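Local coordinates for putative uncharacterized protein TB39.8 (Mycobacterium tuberculosis, PDB 3PO8) that binds phosphothreonine-containing partners such as the kinase PknB through its FHA domain, and regulates cell growth and peptidoglycan synthesis by binding MviN, at residues Ala56-Asn70 with Val74-Leu87. Sequence-based numbering, arbitrary orientation.
With PO4 (phosphate ion), chain B.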
# COMPACT_ATOMS: atom_id res chain seq x y z
N ALA A 56 -5.38 -4.63 8.37
CA ALA A 56 -4.93 -3.60 7.47
C ALA A 56 -6.02 -3.34 6.46
O ALA A 56 -6.35 -4.21 5.67
CB ALA A 56 -3.66 -4.05 6.75
N LEU A 57 -6.58 -2.13 6.50
CA LEU A 57 -7.63 -1.71 5.58
C LEU A 57 -7.07 -0.72 4.58
O LEU A 57 -6.60 0.37 4.95
CB LEU A 57 -8.78 -1.07 6.33
CG LEU A 57 -9.46 -1.94 7.35
CD1 LEU A 57 -10.54 -1.12 8.00
CD2 LEU A 57 -10.06 -3.17 6.70
N LEU A 58 -7.14 -1.07 3.32
CA LEU A 58 -6.71 -0.21 2.23
C LEU A 58 -7.87 0.62 1.69
O LEU A 58 -8.96 0.12 1.51
CB LEU A 58 -6.08 -1.06 1.12
CG LEU A 58 -5.61 -0.33 -0.14
CD1 LEU A 58 -4.38 -1.06 -0.71
CD2 LEU A 58 -6.73 -0.20 -1.17
N ALA A 59 -7.64 1.87 1.37
CA ALA A 59 -8.65 2.73 0.76
C ALA A 59 -8.02 3.57 -0.34
O ALA A 59 -7.04 4.28 -0.11
CB ALA A 59 -9.28 3.63 1.80
N ASP A 60 -8.57 3.51 -1.55
CA ASP A 60 -8.18 4.40 -2.62
C ASP A 60 -8.64 5.79 -2.25
O ASP A 60 -9.76 5.96 -1.80
CB ASP A 60 -8.83 3.96 -3.93
CG ASP A 60 -8.43 4.85 -5.08
OD1 ASP A 60 -9.16 5.83 -5.34
OD2 ASP A 60 -7.37 4.60 -5.69
N LEU A 61 -7.78 6.78 -2.43
CA LEU A 61 -8.09 8.17 -2.04
C LEU A 61 -8.53 8.98 -3.23
O LEU A 61 -7.93 10.00 -3.53
CB LEU A 61 -6.88 8.82 -1.37
CG LEU A 61 -6.42 8.18 -0.06
CD1 LEU A 61 -5.12 8.76 0.44
CD2 LEU A 61 -7.53 8.33 0.99
N ASN A 62 -9.57 8.49 -3.92
CA ASN A 62 -10.10 9.16 -5.11
C ASN A 62 -8.96 9.44 -6.08
O ASN A 62 -8.84 10.55 -6.63
CB ASN A 62 -10.81 10.45 -4.70
CG ASN A 62 -11.61 11.05 -5.84
OD1 ASN A 62 -12.02 10.34 -6.77
ND2 ASN A 62 -11.85 12.35 -5.76
N SER A 63 -8.13 8.43 -6.31
CA SER A 63 -6.95 8.61 -7.15
C SER A 63 -7.36 8.78 -8.60
O SER A 63 -8.45 8.36 -9.01
CB SER A 63 -6.00 7.43 -7.00
OG SER A 63 -6.54 6.28 -7.62
N THR A 64 -6.51 9.41 -9.38
CA THR A 64 -6.82 9.67 -10.78
C THR A 64 -6.92 8.35 -11.54
O THR A 64 -7.86 8.14 -12.30
CB THR A 64 -5.75 10.57 -11.37
OG1 THR A 64 -5.77 11.84 -10.69
CG2 THR A 64 -5.96 10.78 -12.87
N ASN A 65 -5.98 7.44 -11.31
CA ASN A 65 -5.89 6.19 -12.10
C ASN A 65 -6.42 4.94 -11.41
O ASN A 65 -6.47 3.87 -12.02
CB ASN A 65 -4.46 5.98 -12.59
CG ASN A 65 -4.06 7.03 -13.61
OD1 ASN A 65 -4.86 7.41 -14.45
ND2 ASN A 65 -2.82 7.48 -13.56
N GLY A 66 -6.82 5.08 -10.16
CA GLY A 66 -7.35 3.95 -9.39
C GLY A 66 -6.31 3.02 -8.80
O GLY A 66 -5.12 3.16 -9.03
N THR A 67 -6.82 2.06 -8.04
CA THR A 67 -6.01 1.08 -7.36
C THR A 67 -6.63 -0.28 -7.60
O THR A 67 -7.84 -0.41 -7.61
CB THR A 67 -5.94 1.37 -5.83
OG1 THR A 67 -5.40 2.67 -5.62
CG2 THR A 67 -5.10 0.35 -5.10
N THR A 68 -5.81 -1.30 -7.78
CA THR A 68 -6.30 -2.68 -7.77
C THR A 68 -5.57 -3.51 -6.75
O THR A 68 -4.43 -3.23 -6.39
CB THR A 68 -6.20 -3.41 -9.13
OG1 THR A 68 -4.83 -3.59 -9.48
CG2 THR A 68 -6.85 -2.61 -10.22
N VAL A 69 -6.26 -4.52 -6.25
CA VAL A 69 -5.64 -5.54 -5.41
C VAL A 69 -5.95 -6.88 -6.04
O VAL A 69 -7.11 -7.18 -6.33
CB VAL A 69 -6.10 -5.50 -3.94
CG1 VAL A 69 -5.34 -6.57 -3.10
CG2 VAL A 69 -5.90 -4.12 -3.35
N ASN A 70 -4.89 -7.65 -6.30
CA ASN A 70 -5.01 -8.94 -6.98
C ASN A 70 -5.79 -8.77 -8.27
O ASN A 70 -6.66 -9.58 -8.61
CB ASN A 70 -5.63 -9.98 -6.06
CG ASN A 70 -4.81 -10.21 -4.80
OD1 ASN A 70 -3.60 -9.93 -4.77
ND2 ASN A 70 -5.45 -10.71 -3.77
N VAL A 74 -10.58 -1.60 -6.57
CA VAL A 74 -10.99 -1.41 -5.19
C VAL A 74 -11.30 0.03 -4.84
O VAL A 74 -10.76 0.99 -5.42
CB VAL A 74 -9.94 -1.97 -4.20
CG1 VAL A 74 -9.68 -3.46 -4.48
CG2 VAL A 74 -8.66 -1.19 -4.25
N GLN A 75 -12.25 0.17 -3.91
CA GLN A 75 -12.38 1.39 -3.13
C GLN A 75 -11.70 1.04 -1.82
O GLN A 75 -10.51 1.35 -1.66
CB GLN A 75 -13.84 1.82 -2.97
CG GLN A 75 -14.00 3.07 -2.15
CD GLN A 75 -13.13 4.21 -2.64
OE1 GLN A 75 -13.20 4.58 -3.82
NE2 GLN A 75 -12.32 4.77 -1.75
N GLU A 76 -12.40 0.39 -0.89
CA GLU A 76 -11.75 -0.20 0.29
C GLU A 76 -11.57 -1.70 0.20
O GLU A 76 -12.33 -2.41 -0.45
CB GLU A 76 -12.47 0.18 1.58
CG GLU A 76 -12.55 1.67 1.78
CD GLU A 76 -12.52 2.15 3.23
OE1 GLU A 76 -12.45 1.32 4.17
OE2 GLU A 76 -12.55 3.39 3.42
N TRP A 77 -10.55 -2.21 0.85
CA TRP A 77 -10.16 -3.62 0.75
C TRP A 77 -9.46 -4.03 2.02
O TRP A 77 -8.63 -3.29 2.51
CB TRP A 77 -9.23 -3.80 -0.44
CG TRP A 77 -8.72 -5.17 -0.66
CD1 TRP A 77 -7.69 -5.77 -0.03
CD2 TRP A 77 -9.24 -6.14 -1.58
NE1 TRP A 77 -7.51 -7.05 -0.50
CE2 TRP A 77 -8.46 -7.30 -1.45
CE3 TRP A 77 -10.29 -6.13 -2.50
CZ2 TRP A 77 -8.68 -8.43 -2.23
CZ3 TRP A 77 -10.51 -7.26 -3.26
CH2 TRP A 77 -9.71 -8.39 -3.11
N GLN A 78 -9.80 -5.19 2.57
CA GLN A 78 -9.08 -5.70 3.72
C GLN A 78 -7.95 -6.57 3.24
O GLN A 78 -8.20 -7.57 2.58
CB GLN A 78 -10.00 -6.47 4.64
CG GLN A 78 -9.29 -6.97 5.88
CD GLN A 78 -10.18 -7.52 6.92
OE1 GLN A 78 -11.23 -6.93 7.21
NE2 GLN A 78 -9.77 -8.62 7.54
N LEU A 79 -6.72 -6.17 3.54
CA LEU A 79 -5.56 -6.83 3.00
C LEU A 79 -5.31 -8.15 3.70
O LEU A 79 -5.58 -8.29 4.90
CB LEU A 79 -4.34 -5.91 3.10
CG LEU A 79 -4.29 -4.70 2.19
CD1 LEU A 79 -3.26 -3.75 2.64
CD2 LEU A 79 -4.00 -5.10 0.73
N ALA A 80 -4.76 -9.08 2.95
CA ALA A 80 -4.28 -10.37 3.45
C ALA A 80 -2.86 -10.60 2.97
O ALA A 80 -2.44 -10.06 1.95
CB ALA A 80 -5.15 -11.52 2.96
N ASP A 81 -2.15 -11.47 3.68
CA ASP A 81 -0.80 -11.85 3.29
C ASP A 81 -0.80 -12.31 1.83
O ASP A 81 -1.67 -13.10 1.41
CB ASP A 81 -0.34 -12.98 4.22
CG ASP A 81 1.08 -13.41 3.97
OD1 ASP A 81 2.00 -12.59 4.03
OD2 ASP A 81 1.28 -14.62 3.75
N GLY A 82 0.13 -11.76 1.05
CA GLY A 82 0.29 -12.12 -0.34
C GLY A 82 -0.45 -11.26 -1.33
O GLY A 82 -0.30 -11.46 -2.53
N ASP A 83 -1.26 -10.33 -0.84
CA ASP A 83 -1.97 -9.45 -1.76
C ASP A 83 -1.00 -8.60 -2.54
O ASP A 83 0.06 -8.22 -2.03
CB ASP A 83 -2.97 -8.55 -1.02
CG ASP A 83 -4.24 -9.29 -0.61
OD1 ASP A 83 -4.46 -10.47 -0.98
OD2 ASP A 83 -5.08 -8.65 0.09
N VAL A 84 -1.35 -8.33 -3.79
CA VAL A 84 -0.54 -7.50 -4.65
C VAL A 84 -1.33 -6.27 -5.04
O VAL A 84 -2.41 -6.36 -5.67
CB VAL A 84 -0.02 -8.26 -5.88
CG1 VAL A 84 0.82 -7.35 -6.74
CG2 VAL A 84 0.83 -9.46 -5.42
N ILE A 85 -0.83 -5.13 -4.58
CA ILE A 85 -1.46 -3.83 -4.88
C ILE A 85 -0.86 -3.25 -6.15
O ILE A 85 0.35 -3.20 -6.27
CB ILE A 85 -1.26 -2.83 -3.73
CG1 ILE A 85 -1.74 -3.42 -2.40
CG2 ILE A 85 -1.96 -1.50 -4.08
CD1 ILE A 85 -1.12 -2.72 -1.23
N ARG A 86 -1.69 -2.80 -7.08
CA ARG A 86 -1.18 -2.13 -8.27
C ARG A 86 -1.72 -0.73 -8.37
O ARG A 86 -2.91 -0.49 -8.17
CB ARG A 86 -1.51 -2.91 -9.52
CG ARG A 86 -0.70 -4.17 -9.59
CD ARG A 86 -1.05 -5.03 -10.79
NE ARG A 86 -0.21 -6.22 -10.81
CZ ARG A 86 -0.46 -7.38 -10.19
NH1 ARG A 86 -1.58 -7.57 -9.50
NH2 ARG A 86 0.43 -8.38 -10.28
N LEU A 87 -0.82 0.19 -8.64
CA LEU A 87 -1.15 1.59 -8.76
C LEU A 87 -0.14 2.19 -9.68
O LEU A 87 1.05 1.90 -9.60
CB LEU A 87 -1.12 2.28 -7.39
CG LEU A 87 0.19 2.40 -6.61
CD1 LEU A 87 -0.02 3.35 -5.42
CD2 LEU A 87 0.73 1.06 -6.10
P PO4 B . -3.36 13.63 -8.52
O1 PO4 B . -4.55 13.75 -7.59
O2 PO4 B . -3.39 14.86 -9.41
O3 PO4 B . -2.13 13.66 -7.65
O4 PO4 B . -3.48 12.41 -9.38
O HOH W 1 -5.72 -7.29 7.44
O HOH W 2 -9.65 2.22 -7.53
O HOH W 3 -3.42 -5.72 -8.24
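Val69 lies over one face of the Trp77 indole, its CG1 3.8 Å from the centroid of the five-membered ring in a CH-pi contact. With CG1 anti to the backbone N (chi1 -177°), the other branch, CG2, is turned to Val74 CG1. Leu58 extends the apolar layer: its CD1 meets Ile85 CD1 tip to tip at 3.7 Å, while CD2 packs on Val74 CG2, the two side chains crossing at about a right angle. Asp83 fixes the indole from its edge, OD2 accepting Trp77 NE1 at 3.0 Å in the ring plane; Ala80 N reaches the same oxygen from the opposite face of the carboxylate, within the type II turn Ala80-Asp83. The other oxygen, OD1, takes Asn70 ND2 at 3.0 Å from above the carboxylate plane, and Asn70 OD1 receives Val84 N, so both ends of this amide are held. Farther along, Gln75 bends back at chi2 (52°) to put NE2 on an in-plane lone pair of Asp60 O, 2.8 Å away. The Asp60 carboxylate serves its own loop: OD1 accepts Ser63 N in an Asx motif, and OD2 uses its syn lone pair for Ser63 OG and its anti one for Thr67 OG1. That loop carries Thr64, whose OG1 donates to phosphate O4 at 2.7 Å; Ser43 OG and Arg44 N also bind this ion, probably from the crystallisation liquor, consistent with the phosphothreonine site of FHA domains. Strand 56-60 pairs antiparallel with 76-78, outermost in one sheet of the FHA beta-sandwich; in the other, 68-69 pairs antiparallel with 84-87. Strands 47-51 and 90-98 continue the respective sheets beyond 56-60 and 84-87.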